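PDB 4BFC: 3-deoxy-d-manno-octulosonic-acid transferase, which probably transfers Kdo from CMP-Kdo to lipid A precursors in lipopolysaccharide synthesis, the present fragment being its C-terminal CMP-Kdo-binding domain. Local coordinates for residues S49-E54 and S137-G142; K71-V76 and A109-Y114; I174-V179 and V206-K211. One frame throughout, in Å; residues are numbered along the deposited sequence.

Contact 1: residues S49-E54 and S137-G142; sequences STHAPE and SLNEPG
Glu54 turns CG away from its own carbonyl carbon (chi1 -64°) and runs extended from there (chi2 179°), a shape that carries its carboxylate across to the backbone of Ser137 and Leu138. OE2 accepts from both amides: Leu138 N lies 2.8 Å from Glu54 OE2 on the anti side, with a nearly straight N-H (168°), while Ser137 N stands 2.9 Å from Glu54 OE2 on the syn side, farther from the carboxylate plane. The other oxygen serves its own loop, since His51 N reaches Glu54 OE1 at 2.9 Å, and Gly136 N gives OE1 a second donor. Four N-H groups thus fix the rotation of one buried carboxylate. Glutamate suits the place because it has both the length to bridge the two loops and two acceptors to share between them. In this Rossmann-like domain of the GT-B type, the loops follow the ends of strands 43-50 and 131-134, on the side of a parallel sheet where such domains usually hold their nucleotide. Pro53, behind a cis peptide bond, is the N-cap of helix 54-68, and its CD rests 3.9 Å from Asn139 CB. The same CB comes within 3.4 Å of Ala52 O. Farther out, the amide of Asn139 lies beside His51, crossing it at a slant. His51 NE2 is hydrogen-bonded to His145, and a sulfate ion lies about 3 Å from the His51 side chain.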
loop_
_atom_site.group_PDB
_atom_site.type_symbol
_atom_site.label_atom_id
_atom_site.label_comp_id
_atom_site.label_asym_id
_atom_site.label_seq_id
_atom_site.Cartn_x
_atom_site.Cartn_y
_atom_site.Cartn_z
ATOM N N SER A 49 -8.481 -5.258 -9.660
ATOM C CA SER A 49 -7.289 -4.984 -8.822
ATOM C C SER A 49 -5.976 -4.913 -9.612
ATOM O O SER A 49 -4.950 -5.483 -9.219
ATOM C CB SER A 49 -7.198 -5.978 -7.678
ATOM O OG SER A 49 -8.347 -5.858 -6.871
ATOM N N THR A 50 -6.014 -4.200 -10.720
ATOM C CA THR A 50 -4.899 -4.135 -11.644
ATOM C C THR A 50 -3.867 -3.115 -11.190
ATOM O O THR A 50 -4.160 -2.124 -10.492
ATOM C CB THR A 50 -5.347 -3.779 -13.081
ATOM O OG1 THR A 50 -6.185 -2.625 -13.050
ATOM C CG2 THR A 50 -6.136 -4.976 -13.692
ATOM N N HIS A 51 -2.632 -3.389 -11.607
ATOM C CA HIS A 51 -1.445 -2.518 -11.504
ATOM C C HIS A 51 -0.834 -2.289 -12.862
ATOM O O HIS A 51 -1.012 -3.152 -13.751
ATOM C CB HIS A 51 -0.360 -3.206 -10.670
ATOM C CG HIS A 51 -0.732 -3.526 -9.233
ATOM N ND1 HIS A 51 0.060 -3.174 -8.193
ATOM C CD2 HIS A 51 -1.835 -4.183 -8.689
ATOM C CE1 HIS A 51 -0.505 -3.661 -7.045
ATOM N NE2 HIS A 51 -1.647 -4.249 -7.350
ATOM N N ALA A 52 -0.036 -1.212 -13.024
ATOM C CA ALA A 52 0.727 -0.983 -14.268
ATOM C C ALA A 52 1.723 -2.146 -14.383
ATOM O O ALA A 52 2.340 -2.543 -13.387
ATOM C CB ALA A 52 1.474 0.319 -14.213
ATOM N N PRO A 53 1.923 -2.699 -15.581
ATOM C CA PRO A 53 1.433 -2.324 -16.938
ATOM C C PRO A 53 0.281 -3.252 -17.372
ATOM O O PRO A 53 -0.013 -3.397 -18.576
ATOM C CB PRO A 53 2.677 -2.605 -17.795
ATOM C CG PRO A 53 3.195 -3.841 -17.199
ATOM C CD PRO A 53 3.016 -3.691 -15.686
ATOM N N GLU A 54 -0.403 -3.835 -16.412
ATOM C CA GLU A 54 -1.462 -4.862 -16.699
ATOM C C GLU A 54 -2.624 -4.277 -17.544
ATOM O O GLU A 54 -3.124 -4.985 -18.421
ATOM C CB GLU A 54 -2.017 -5.470 -15.439
ATOM C CG GLU A 54 -1.007 -6.251 -14.621
ATOM C CD GLU A 54 -1.606 -6.837 -13.347
ATOM O OE1 GLU A 54 -2.386 -6.111 -12.633
ATOM O OE2 GLU A 54 -1.367 -8.026 -13.062
ATOM N N SER A 137 -0.556 -9.463 -10.663
ATOM C CA SER A 137 -0.049 -10.833 -10.863
ATOM C C SER A 137 0.727 -11.008 -12.190
ATOM O O SER A 137 1.415 -12.040 -12.303
ATOM C CB SER A 137 -1.168 -11.889 -10.734
ATOM O OG SER A 137 -2.231 -11.691 -11.734
ATOM N N LEU A 138 0.560 -10.047 -13.118
ATOM C CA LEU A 138 1.426 -9.918 -14.333
ATOM C C LEU A 138 2.539 -8.889 -14.188
ATOM O O LEU A 138 3.549 -9.006 -14.877
ATOM C CB LEU A 138 0.589 -9.696 -15.605
ATOM C CG LEU A 138 -0.244 -10.835 -16.159
ATOM C CD1 LEU A 138 -1.190 -10.248 -17.195
ATOM C CD2 LEU A 138 0.718 -11.837 -16.769
ATOM N N ASN A 139 2.371 -7.854 -13.323
ATOM C CA ASN A 139 3.460 -6.964 -13.057
ATOM C C ASN A 139 4.624 -7.612 -12.331
ATOM O O ASN A 139 4.546 -8.772 -11.901
ATOM C CB ASN A 139 2.964 -5.694 -12.324
ATOM C CG ASN A 139 2.267 -6.009 -11.037
ATOM O OD1 ASN A 139 1.395 -6.904 -10.943
ATOM N ND2 ASN A 139 2.656 -5.294 -9.996
ATOM N N GLU A 140 5.741 -6.852 -12.278
ATOM C CA GLU A 140 6.957 -7.287 -11.553
ATOM C C GLU A 140 7.184 -6.293 -10.431
ATOM O O GLU A 140 7.108 -5.109 -10.651
ATOM C CB GLU A 140 8.188 -7.221 -12.440
ATOM C CG GLU A 140 8.153 -8.146 -13.622
ATOM C CD GLU A 140 8.551 -9.568 -13.275
ATOM O OE1 GLU A 140 8.948 -9.895 -12.125
ATOM O OE2 GLU A 140 8.461 -10.382 -14.197
ATOM N N PRO A 141 7.476 -6.794 -9.243
ATOM C CA PRO A 141 7.626 -8.211 -8.989
ATOM C C PRO A 141 6.273 -8.917 -8.819
ATOM O O PRO A 141 6.233 -10.158 -8.656
ATOM C CB PRO A 141 8.407 -8.270 -7.658
ATOM C CG PRO A 141 8.196 -6.949 -7.033
ATOM C CD PRO A 141 7.903 -5.941 -8.115
ATOM N N GLY A 142 5.162 -8.152 -8.857
ATOM C CA GLY A 142 3.839 -8.731 -8.610
ATOM C C GLY A 142 3.575 -9.177 -7.181
ATOM O O GLY A 142 4.114 -8.583 -6.171
#

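Contact 2: residues K71-V76 and A109-Y114; sequences KLVCIV and ASTQVY
Val76 lays its CG2 methyl against CG1 of Val113, 3.6 Å away, the two branched side chains meeting at a slant. Val113 CG1 stands opposite its own backbone N (chi1 176°), and this also brings it to 3.6 Å from Cys74 O. Beneath this packing the two strands pair in parallel, Cys74 beside Val113 and Ile75 beside Tyr114. Cys74 N gives an almost straight bond (175°) to Gln112 O, at 3.0 Å. Tyr114 then pairs through both its backbone N and its backbone O: N donates to Cys74 O and O accepts from Val76 N, each at 2.9 Å. A CA-H...O contact supports every one of these acceptors, the shortest from Val113 CA to Cys74 O at 3.2 Å. On the face that carries Ile75 and Tyr114, Ile75 CG1 sits 4.3 Å from Tyr114 CB. Beta-branched valine and isoleucine suit such extended, buried chain, while tyrosine adds a hydroxyl that finds Gln105 O. At the start of the pairing, CG2 of Val73 touches CG2 of Thr111 at 4.0 Å. Strand 72-78 lies between 113-115 and 43-50 in the sheet, bonding to the latter through Val73 and Ile75. Helix 54-68 packs on Cys74 through Leu59 and Leu62, and the rings of Trp37 and Tyr114 meet edge-to-face.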
loop_
_atom_site.group_PDB
_atom_site.type_symbol
_atom_site.label_atom_id
_atom_site.label_comp_id
_atom_site.label_asym_id
_atom_site.label_seq_id
_atom_site.Cartn_x
_atom_site.Cartn_y
_atom_site.Cartn_z
ATOM N N LYS A 71 -20.281 -7.093 -28.812
ATOM C CA LYS A 71 -20.942 -7.739 -27.680
ATOM C C LYS A 71 -19.998 -7.657 -26.443
ATOM O O LYS A 71 -20.459 -7.680 -25.311
ATOM C CB LYS A 71 -21.245 -9.221 -27.911
ATOM C CG LYS A 71 -22.638 -9.562 -28.447
ATOM C CD LYS A 71 -22.778 -11.082 -28.660
ATOM C CE LYS A 71 -22.647 -11.926 -27.379
ATOM N NZ LYS A 71 -23.928 -12.572 -26.927
ATOM N N LEU A 72 -18.705 -7.702 -26.700
ATOM C CA LEU A 72 -17.745 -7.824 -25.548
ATOM C C LEU A 72 -17.696 -6.452 -24.871
ATOM O O LEU A 72 -17.778 -5.420 -25.538
ATOM C CB LEU A 72 -16.324 -8.134 -26.068
ATOM C CG LEU A 72 -16.039 -9.568 -26.480
ATOM C CD1 LEU A 72 -14.702 -9.605 -27.180
ATOM C CD2 LEU A 72 -15.951 -10.437 -25.226
ATOM N N VAL A 73 -17.429 -6.429 -23.572
ATOM C CA VAL A 73 -17.102 -5.141 -22.917
ATOM C C VAL A 73 -16.216 -5.552 -21.782
ATOM O O VAL A 73 -16.448 -6.609 -21.157
ATOM C CB VAL A 73 -18.350 -4.462 -22.359
ATOM C CG1 VAL A 73 -19.243 -5.377 -21.478
ATOM C CG2 VAL A 73 -17.964 -3.139 -21.691
ATOM N N CYS A 74 -15.197 -4.736 -21.577
ATOM C CA CYS A 74 -14.227 -5.001 -20.448
ATOM C C CYS A 74 -14.442 -3.999 -19.337
ATOM O O CYS A 74 -14.282 -2.821 -19.540
ATOM C CB CYS A 74 -12.841 -4.920 -20.964
ATOM S SG CYS A 74 -11.606 -5.230 -19.719
ATOM N N ILE A 75 -14.716 -4.518 -18.150
ATOM C CA ILE A 75 -14.731 -3.686 -16.922
ATOM C C ILE A 75 -13.293 -3.618 -16.375
ATOM O O ILE A 75 -12.656 -4.693 -16.209
ATOM C CB ILE A 75 -15.720 -4.252 -15.880
ATOM C CG1 ILE A 75 -17.166 -4.247 -16.437
ATOM C CG2 ILE A 75 -15.569 -3.427 -14.542
ATOM C CD1 ILE A 75 -18.234 -4.749 -15.468
ATOM N N VAL A 76 -12.783 -2.421 -16.048
ATOM C CA VAL A 76 -11.391 -2.258 -15.514
ATOM C C VAL A 76 -11.478 -1.647 -14.103
ATOM O O VAL A 76 -12.110 -0.613 -13.945
ATOM C CB VAL A 76 -10.548 -1.347 -16.449
ATOM C CG1 VAL A 76 -9.160 -1.224 -15.872
ATOM C CG2 VAL A 76 -10.462 -2.017 -17.839
ATOM N N ALA A 109 -24.613 0.296 -25.248
ATOM C CA ALA A 109 -24.225 -0.518 -26.406
ATOM C C ALA A 109 -22.813 -0.162 -26.966
ATOM O O ALA A 109 -22.116 -1.069 -27.388
ATOM C CB ALA A 109 -25.267 -0.385 -27.549
ATOM N N SER A 110 -22.415 1.119 -27.040
ATOM C CA SER A 110 -21.166 1.545 -27.627
ATOM C C SER A 110 -19.919 1.345 -26.770
ATOM O O SER A 110 -18.802 1.529 -27.239
ATOM C CB SER A 110 -21.177 3.051 -27.979
ATOM O OG SER A 110 -21.823 3.801 -26.957
ATOM N N THR A 111 -20.164 1.075 -25.508
ATOM C CA THR A 111 -19.058 1.018 -24.558
ATOM C C THR A 111 -18.211 -0.195 -24.785
ATOM O O THR A 111 -18.741 -1.333 -24.855
ATOM C CB THR A 111 -19.600 0.864 -23.159
ATOM O OG1 THR A 111 -20.452 1.965 -22.870
ATOM C CG2 THR A 111 -18.399 0.799 -22.147
ATOM N N GLN A 112 -16.928 0.049 -24.854
ATOM C CA GLN A 112 -15.937 -1.022 -25.082
ATOM C C GLN A 112 -15.248 -1.303 -23.760
ATOM O O GLN A 112 -14.885 -2.452 -23.468
ATOM C CB GLN A 112 -14.939 -0.603 -26.121
ATOM C CG GLN A 112 -15.570 -0.503 -27.523
ATOM C CD GLN A 112 -14.559 -0.199 -28.630
ATOM O OE1 GLN A 112 -13.922 0.886 -28.664
ATOM N NE2 GLN A 112 -14.368 -1.163 -29.534
ATOM N N VAL A 113 -14.986 -0.231 -23.000
ATOM C CA VAL A 113 -14.333 -0.413 -21.667
ATOM C C VAL A 113 -15.177 0.391 -20.676
ATOM O O VAL A 113 -15.511 1.549 -20.937
ATOM C CB VAL A 113 -12.889 0.126 -21.655
ATOM C CG1 VAL A 113 -12.242 0.029 -20.230
ATOM C CG2 VAL A 113 -12.025 -0.617 -22.683
ATOM N N TYR A 114 -15.523 -0.220 -19.561
ATOM C CA TYR A 114 -16.118 0.505 -18.496
ATOM C C TYR A 114 -15.077 0.649 -17.404
ATOM O O TYR A 114 -14.684 -0.358 -16.796
ATOM C CB TYR A 114 -17.318 -0.285 -17.993
ATOM C CG TYR A 114 -18.144 0.511 -17.030
ATOM C CD1 TYR A 114 -18.849 1.649 -17.446
ATOM C CD2 TYR A 114 -18.188 0.153 -15.664
ATOM C CE1 TYR A 114 -19.629 2.391 -16.527
ATOM C CE2 TYR A 114 -18.978 0.844 -14.746
ATOM C CZ TYR A 114 -19.662 2.010 -15.192
ATOM O OH TYR A 114 -20.433 2.684 -14.260
#

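Contact 3: residues I174-V179 and V206-K211; sequences IDENAV and VAQAHK
Gln208 reaches from its helix to the backbone of Glu176, and nearly every atom of its side chain meets the same carbonyl. CB and CG each lie 3.2 Å from Glu176 O, CB also touching Asn177 O at 3.7 Å. The chain then bends at chi2 (-54°), folding CD back to 3.5 Å from Glu176 O and setting NE2 2.8 Å from that oxygen. The resulting hydrogen bond is fairly straight (160°), with the acceptor close to the plane of the glutamine amide. At the other branch, OE1 takes a bond of 3.0 Å from Lys211 NZ, one turn further on, so both ends of the amide are used and its rotation is fixed. Glutamine suits this position by offering a donor and an acceptor at once. Beside it Ala178 CB settles 3.6 Å from Ala209 N; the small side chains of these two alanines let the loop come close to helix 199-214. Met151 of helix 148-152 packs on Ala209. The carbonyl being gripped belongs to a Schellman motif, the ending of helix 167-175 in which Asn177, with positive phi, is the C-prime residue.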
loop_
_atom_site.group_PDB
_atom_site.type_symbol
_atom_site.label_atom_id
_atom_site.label_comp_id
_atom_site.label_asym_id
_atom_site.label_seq_id
_atom_site.Cartn_x
_atom_site.Cartn_y
_atom_site.Cartn_z
ATOM N N ILE A 174 -5.222 -24.441 -8.006
ATOM C CA ILE A 174 -4.555 -25.037 -9.157
ATOM C C ILE A 174 -4.622 -26.563 -9.013
ATOM O O ILE A 174 -4.868 -27.267 -10.012
ATOM C CB ILE A 174 -3.071 -24.595 -9.266
ATOM C CG1 ILE A 174 -2.933 -23.081 -9.564
ATOM C CG2 ILE A 174 -2.297 -25.393 -10.326
ATOM C CD1 ILE A 174 -1.471 -22.655 -9.455
ATOM N N ASP A 175 -4.453 -27.069 -7.785
ATOM C CA ASP A 175 -4.454 -28.532 -7.546
ATOM C C ASP A 175 -5.786 -29.173 -7.873
ATOM O O ASP A 175 -5.813 -30.354 -8.198
ATOM C CB ASP A 175 -4.136 -28.893 -6.099
ATOM C CG ASP A 175 -2.731 -28.537 -5.699
ATOM O OD1 ASP A 175 -1.857 -28.351 -6.573
ATOM O OD2 ASP A 175 -2.508 -28.447 -4.474
ATOM N N GLU A 176 -6.885 -28.432 -7.752
ATOM C CA GLU A 176 -8.213 -28.961 -8.113
ATOM C C GLU A 176 -8.756 -28.492 -9.492
ATOM O O GLU A 176 -9.981 -28.607 -9.722
ATOM C CB GLU A 176 -9.219 -28.610 -7.037
ATOM C CG GLU A 176 -8.846 -29.128 -5.657
ATOM C CD GLU A 176 -8.787 -30.626 -5.601
ATOM O OE1 GLU A 176 -9.773 -31.268 -6.030
ATOM O OE2 GLU A 176 -7.755 -31.155 -5.125
ATOM N N ASN A 177 -7.872 -27.954 -10.343
ATOM C CA ASN A 177 -8.209 -27.384 -11.678
ATOM C C ASN A 177 -9.334 -26.365 -11.572
ATOM O O ASN A 177 -10.331 -26.406 -12.277
ATOM C CB ASN A 177 -8.537 -28.535 -12.678
ATOM C CG ASN A 177 -7.334 -29.432 -12.905
ATOM O OD1 ASN A 177 -6.267 -28.967 -13.322
ATOM N ND2 ASN A 177 -7.472 -30.699 -12.582
ATOM N N ALA A 178 -9.146 -25.427 -10.642
ATOM C CA ALA A 178 -10.235 -24.586 -10.231
ATOM C C ALA A 178 -9.961 -23.096 -10.533
ATOM O O ALA A 178 -10.877 -22.294 -10.386
ATOM C CB ALA A 178 -10.526 -24.799 -8.763
ATOM N N VAL A 179 -8.766 -22.811 -11.056
ATOM C CA VAL A 179 -8.282 -21.457 -11.384
ATOM C C VAL A 179 -7.344 -21.565 -12.591
ATOM O O VAL A 179 -6.610 -22.575 -12.763
ATOM C CB VAL A 179 -7.536 -20.809 -10.197
ATOM C CG1 VAL A 179 -6.177 -21.462 -9.940
ATOM C CG2 VAL A 179 -7.359 -19.291 -10.454
ATOM N N VAL A 206 -16.150 -23.784 -12.479
ATOM C CA VAL A 206 -16.925 -23.200 -11.372
ATOM C C VAL A 206 -17.271 -24.303 -10.359
ATOM O O VAL A 206 -17.213 -24.087 -9.148
ATOM C CB VAL A 206 -18.156 -22.412 -11.895
ATOM C CG1 VAL A 206 -19.088 -21.921 -10.789
ATOM C CG2 VAL A 206 -17.702 -21.199 -12.714
ATOM N N ALA A 207 -17.592 -25.498 -10.864
ATOM C CA ALA A 207 -17.798 -26.683 -10.012
ATOM C C ALA A 207 -16.576 -27.062 -9.147
ATOM O O ALA A 207 -16.718 -27.275 -7.944
ATOM C CB ALA A 207 -18.299 -27.874 -10.852
ATOM N N GLN A 208 -15.385 -27.113 -9.745
ATOM C CA GLN A 208 -14.184 -27.458 -9.031
ATOM C C GLN A 208 -13.853 -26.388 -8.000
ATOM O O GLN A 208 -13.343 -26.706 -6.913
ATOM C CB GLN A 208 -12.994 -27.595 -9.974
ATOM C CG GLN A 208 -12.985 -28.819 -10.866
ATOM C CD GLN A 208 -13.124 -30.085 -10.054
ATOM O OE1 GLN A 208 -14.140 -30.756 -10.136
ATOM N NE2 GLN A 208 -12.123 -30.389 -9.215
ATOM N N ALA A 209 -14.089 -25.109 -8.351
ATOM C CA ALA A 209 -13.892 -24.003 -7.400
ATOM C C ALA A 209 -14.765 -24.150 -6.165
ATOM O O ALA A 209 -14.273 -24.060 -5.018
ATOM C CB ALA A 209 -14.198 -22.656 -8.086
ATOM N N HIS A 210 -16.056 -24.373 -6.400
ATOM C CA HIS A 210 -16.989 -24.684 -5.309
ATOM C C HIS A 210 -16.648 -25.857 -4.425
ATOM O O HIS A 210 -16.955 -25.824 -3.229
ATOM C CB HIS A 210 -18.448 -24.690 -5.777
ATOM C CG HIS A 210 -19.124 -23.369 -5.543
ATOM N ND1 HIS A 210 -20.043 -23.184 -4.569
ATOM C CD2 HIS A 210 -18.903 -22.111 -6.128
ATOM C CE1 HIS A 210 -20.429 -21.883 -4.561
ATOM N NE2 HIS A 210 -19.727 -21.229 -5.514
ATOM N N LYS A 211 -15.977 -26.870 -4.969
ATOM C CA LYS A 211 -15.425 -27.961 -4.154
ATOM C C LYS A 211 -14.356 -27.466 -3.175
ATOM O O LYS A 211 -14.430 -27.720 -1.967
ATOM C CB LYS A 211 -14.811 -29.061 -5.027
ATOM C CG LYS A 211 -15.731 -30.234 -5.366
ATOM C CD LYS A 211 -15.017 -31.205 -6.302
ATOM C CE LYS A 211 -15.999 -32.018 -7.138
ATOM N NZ LYS A 211 -15.305 -32.751 -8.235
#

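Contacts 1 and 2 meet the same parallel sheet through neighbouring strands, 43-50 and 72-78, and their nearest atoms are about 4 Å apart although their centres are separated by 21 Å. Along the chain, contact 2 is made entirely by residues lying between the two segments of contact 1. Contact 3 comes later, after both have closed, and lies across the chain's centre from contact 2, the centres 28 Å apart and the nearest atoms about 17 Å. Of the three, contact 1 adjoins the bound sulfate, which may mark part of the CMP-Kdo pocket; contact 3, with its centre 24 Å from that of contact 1, joins a helix end to the C-terminal helix.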